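Local coordinates for putative sugar binding protein (Geobacillus stearothermophilus, PDB 6GT9) that binds galactose, and probably glucose, and is likely to serve as the sugar-recognising part of a three-component sensing system for galactan utilization, at residues 264-269 with 296-301. Sequence-based numbering, arbitrary orientation.
Sequences TVVQEP and ETKVIR. With GAL (beta-D-galactopyranose), chain E.
Thr264 and Ile300 form the antiparallel hydrogen-bonded pair that joins strand 263-266 to strand 298-301, with backbone bonds running both ways between them. Their side chains lie side by side on one face of the sheet, Thr264 CG2 resting 3.8 Å from Ile300 CG1. Val266, on the same face, crosses Ile300 at about a right angle, and its CG2 comes to 3.5 Å from Ile300 CG2; the aliphatic part of Lys298 borders this patch. The other face carries Val265 and Val299, whose CG2 methyls meet more loosely at 4.2 Å, with helix 135-149 packing over both.

Beyond Val266 N, which binds Lys298 O, a side chain takes over the pairing. Thr297 OG1 donates to Val266 O at 2.9 Å, almost in line with the C=O bond. Placing this hydroxyl anti to the backbone N (chi1 -171°) turns it to the carbonyl and sets Thr297 OG1 3.2 Å from Val265 CG1. A valine in its place has no hydroxyl to give Val266 O, and the chain leading to Gln267 would probably be held less firmly against 296-301. Past this point a water accepts from Glu268 N and donates to Glu296 O, bridging the diverging chains. The side chains of Glu268 and Glu296 lie side by side, Glu268 OE2 reaching 3.9 Å from Glu296 CB, with their carboxylate planes 25° apart, and Glu268 OE2 stays 5.9 Å from Glu296 OE2.

Gln267 leaves CA on the side away from 296-301, and its chain, extended beyond CG, brings NE2 to 3.1 Å from O2 of galactose in a nearly straight bond, while NE2 also binds Asp247 and OE1 binds Thr133. The arrangement is the antiparallel edge of one lobe of a two-lobed periplasmic binding protein, where the chain following strand 263-266 delivers Gln267 to the cleft between the lobes, just before helix 269-284.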
ATOM      1  N   THR A 264      -4.745  13.362  -1.242  1.00 23.64           N
ATOM      2  CA  THR A 264      -4.239  12.035  -0.923  1.00 19.62           C
ATOM      3  C   THR A 264      -5.162  10.974  -1.513  1.00 21.15           C
ATOM      4  O   THR A 264      -6.364  11.191  -1.684  1.00 21.67           O
ATOM      5  CB  THR A 264      -4.038  11.859   0.597  1.00 20.62           C
ATOM      6  OG1 THR A 264      -3.199  10.721   0.827  1.00 21.34           O
ATOM      7  CG2 THR A 264      -5.361  11.671   1.328  1.00 24.42           C
ATOM      8  N   VAL A 265      -4.573   9.827  -1.846  1.00 22.87           N
ATOM      9  CA  VAL A 265      -5.293   8.730  -2.479  1.00 24.35           C
ATOM     10  C   VAL A 265      -5.863   7.813  -1.402  1.00 27.22           C
ATOM     11  O   VAL A 265      -5.127   7.295  -0.551  1.00 23.49           O
ATOM     12  CB  VAL A 265      -4.386   7.953  -3.443  1.00 20.94           C
ATOM     13  CG1 VAL A 265      -5.187   6.849  -4.141  1.00 19.39           C
ATOM     14  CG2 VAL A 265      -3.777   8.917  -4.469  1.00 21.53           C
ATOM     15  N   VAL A 266      -7.178   7.592  -1.452  1.00 23.18           N
ATOM     16  CA  VAL A 266      -7.845   6.789  -0.433  1.00 25.97           C
ATOM     17  C   VAL A 266      -7.663   5.311  -0.740  1.00 19.66           C
ATOM     18  O   VAL A 266      -7.726   4.889  -1.898  1.00 23.05           O
ATOM     19  CB  VAL A 266      -9.336   7.154  -0.349  1.00 26.81           C
ATOM     20  CG1 VAL A 266     -10.037   6.300   0.703  1.00 30.22           C
ATOM     21  CG2 VAL A 266      -9.497   8.642  -0.036  1.00 27.74           C
ATOM     22  N   GLN A 267      -7.421   4.518   0.298  1.00 20.99           N
ATOM     23  CA  GLN A 267      -7.553   3.071   0.198  1.00 20.02           C
ATOM     24  C   GLN A 267      -8.494   2.607   1.298  1.00 21.14           C
ATOM     25  O   GLN A 267      -8.900   3.383   2.163  1.00 23.30           O
ATOM     26  CB  GLN A 267      -6.200   2.353   0.310  1.00 23.75           C
ATOM     27  CG  GLN A 267      -5.187   2.645  -0.798  1.00 22.11           C
ATOM     28  CD  GLN A 267      -4.022   1.677  -0.760  1.00 20.47           C
ATOM     29  OE1 GLN A 267      -4.026   0.656  -1.450  1.00 20.56           O
ATOM     30  NE2 GLN A 267      -3.033   1.971   0.083  1.00 21.70           N
ATOM     31  N   GLU A 268      -8.826   1.316   1.296  1.00 21.70           N
ATOM     32  CA  GLU A 268      -9.718   0.745   2.299  1.00 19.90           C
ATOM     33  C   GLU A 268      -9.017  -0.408   3.009  1.00 23.04           C
ATOM     34  O   GLU A 268      -9.378  -1.579   2.808  1.00 20.41           O
ATOM     35  CB  GLU A 268     -11.028   0.267   1.671  1.00 23.84           C
ATOM     36  CG  GLU A 268     -11.775   1.324   0.860  1.00 22.42           C
ATOM     37  CD  GLU A 268     -12.229   2.525   1.682  1.00 30.50           C
ATOM     38  OE1 GLU A 268     -12.199   2.467   2.935  1.00 27.96           O
ATOM     39  OE2 GLU A 268     -12.639   3.535   1.059  1.00 37.05           O
ATOM     40  N   PRO A 269      -8.016  -0.113   3.854  1.00 19.36           N
ATOM     41  CA  PRO A 269      -7.273  -1.212   4.501  1.00 19.78           C
ATOM     42  C   PRO A 269      -8.131  -2.115   5.371  1.00 20.83           C
ATOM     43  O   PRO A 269      -7.983  -3.345   5.310  1.00 19.72           O
ATOM     44  CB  PRO A 269      -6.199  -0.475   5.326  1.00 20.62           C
ATOM     45  CG  PRO A 269      -6.643   0.986   5.367  1.00 19.95           C
ATOM     46  CD  PRO A 269      -7.397   1.201   4.117  1.00 20.63           C
ATOM     47  N   GLU A 296     -12.361   0.347  -2.917  1.00 25.30           N
ATOM     48  CA  GLU A 296     -12.487   1.721  -3.417  1.00 24.94           C
ATOM     49  C   GLU A 296     -11.162   2.480  -3.361  1.00 23.11           C
ATOM     50  O   GLU A 296     -10.405   2.362  -2.398  1.00 22.32           O
ATOM     51  CB  GLU A 296     -13.538   2.457  -2.580  1.00 29.46           C
ATOM     52  CG  GLU A 296     -13.605   3.962  -2.764  1.00 40.35           C
ATOM     53  CD  GLU A 296     -14.450   4.359  -3.964  1.00 46.20           C
ATOM     54  OE1 GLU A 296     -14.450   3.607  -4.965  1.00 50.73           O
ATOM     55  OE2 GLU A 296     -15.128   5.413  -3.908  1.00 50.23           O
ATOM     56  N   THR A 297     -10.881   3.264  -4.412  1.00 25.49           N
ATOM     57  CA  THR A 297      -9.793   4.237  -4.381  1.00 20.40           C
ATOM     58  C   THR A 297     -10.261   5.500  -5.095  1.00 25.53           C
ATOM     59  O   THR A 297     -11.061   5.442  -6.038  1.00 22.94           O
ATOM     60  CB  THR A 297      -8.477   3.698  -5.012  1.00 20.40           C
ATOM     61  OG1 THR A 297      -7.386   4.614  -4.763  1.00 19.94           O
ATOM     62  CG2 THR A 297      -8.612   3.495  -6.512  1.00 21.14           C
ATOM     63  N   LYS A 298      -9.788   6.643  -4.606  1.00 21.67           N
ATOM     64  CA  LYS A 298     -10.187   7.955  -5.125  1.00 20.94           C
ATOM     65  C   LYS A 298      -9.293   9.000  -4.484  1.00 25.66           C
ATOM     66  O   LYS A 298      -8.819   8.811  -3.360  1.00 26.47           O
ATOM     67  CB  LYS A 298     -11.648   8.274  -4.805  1.00 30.34           C
ATOM     68  CG  LYS A 298     -11.948   8.292  -3.314  1.00 31.97           C
ATOM     69  CD  LYS A 298     -13.246   9.021  -3.000  1.00 37.13           C
ATOM     70  CE  LYS A 298     -14.011   8.327  -1.880  1.00 40.37           C
ATOM     71  NZ  LYS A 298     -15.149   9.139  -1.355  1.00 42.75           N
ATOM     72  N   VAL A 299      -9.086  10.102  -5.183  1.00 24.87           N
ATOM     73  CA  VAL A 299      -8.332  11.215  -4.625  1.00 25.54           C
ATOM     74  C   VAL A 299      -9.290  12.091  -3.831  1.00 27.88           C
ATOM     75  O   VAL A 299     -10.391  12.402  -4.293  1.00 29.58           O
ATOM     76  CB  VAL A 299      -7.622  12.012  -5.729  1.00 27.94           C
ATOM     77  CG1 VAL A 299      -6.842  13.193  -5.125  1.00 26.36           C
ATOM     78  CG2 VAL A 299      -6.678  11.098  -6.490  1.00 29.58           C
ATOM     79  N   ILE A 300      -8.895  12.447  -2.615  1.00 22.22           N
ATOM     80  CA  ILE A 300      -9.651  13.392  -1.815  1.00 27.32           C
ATOM     81  C   ILE A 300      -8.760  14.594  -1.534  1.00 29.25           C
ATOM     82  O   ILE A 300      -7.526  14.512  -1.545  1.00 26.30           O
ATOM     83  CB  ILE A 300     -10.168  12.786  -0.500  1.00 33.23           C
ATOM     84  CG1 ILE A 300      -8.992  12.305   0.357  1.00 31.35           C
ATOM     85  CG2 ILE A 300     -11.161  11.656  -0.796  1.00 26.22           C
ATOM     86  CD1 ILE A 300      -9.079  12.697   1.814  1.00 32.79           C
ATOM     87  N   ARG A 301      -9.408  15.724  -1.279  1.00 28.53           N
ATOM     88  CA  ARG A 301      -8.751  16.972  -0.927  1.00 28.60           C
ATOM     89  C   ARG A 301      -9.398  17.495   0.348  1.00 32.47           C
ATOM     90  O   ARG A 301     -10.317  16.878   0.897  1.00 33.16           O
ATOM     91  CB  ARG A 301      -8.844  17.989  -2.079  1.00 29.64           C
ATOM     92  CG  ARG A 301      -8.199  17.503  -3.375  1.00 29.64           C
ATOM     93  CD  ARG A 301      -8.592  18.348  -4.575  1.00 30.85           C
ATOM     94  NE  ARG A 301      -7.862  17.977  -5.787  1.00 25.65           N
ATOM     95  CZ  ARG A 301      -8.277  17.056  -6.655  1.00 24.90           C
ATOM     96  NH1 ARG A 301      -9.409  16.401  -6.432  1.00 25.41           N
ATOM     97  NH2 ARG A 301      -7.556  16.777  -7.738  1.00 23.59           N
TER
HETATM   98  C1  GAL E 401       0.346   1.745   1.841  1.00 16.19           C
HETATM   99  C2  GAL E 401       0.483   0.382   1.193  1.00 17.95           C
HETATM  100  C3  GAL E 401       0.916  -0.688   2.212  1.00 17.31           C
HETATM  101  C4  GAL E 401       2.205  -0.264   2.897  1.00 16.41           C
HETATM  102  C5  GAL E 401       2.071   1.139   3.463  1.00 20.18           C
HETATM  103  C6  GAL E 401       3.395   1.686   4.001  1.00 19.10           C
HETATM  104  O1  GAL E 401      -0.025   2.701   0.867  1.00 20.53           O
HETATM  105  O2  GAL E 401      -0.762  -0.039   0.616  1.00 16.36           O
HETATM  106  O3  GAL E 401       1.206  -1.881   1.550  1.00 18.48           O
HETATM  107  O4  GAL E 401       3.296  -0.302   1.971  1.00 18.15           O
HETATM  108  O5  GAL E 401       1.594   2.123   2.458  1.00 19.67           O
HETATM  109  O6  GAL E 401       3.177   2.800   4.839  1.00 20.40           O
HETATM  110  O   HOH W   1      -8.673   0.383  -1.475  1.00 19.47           O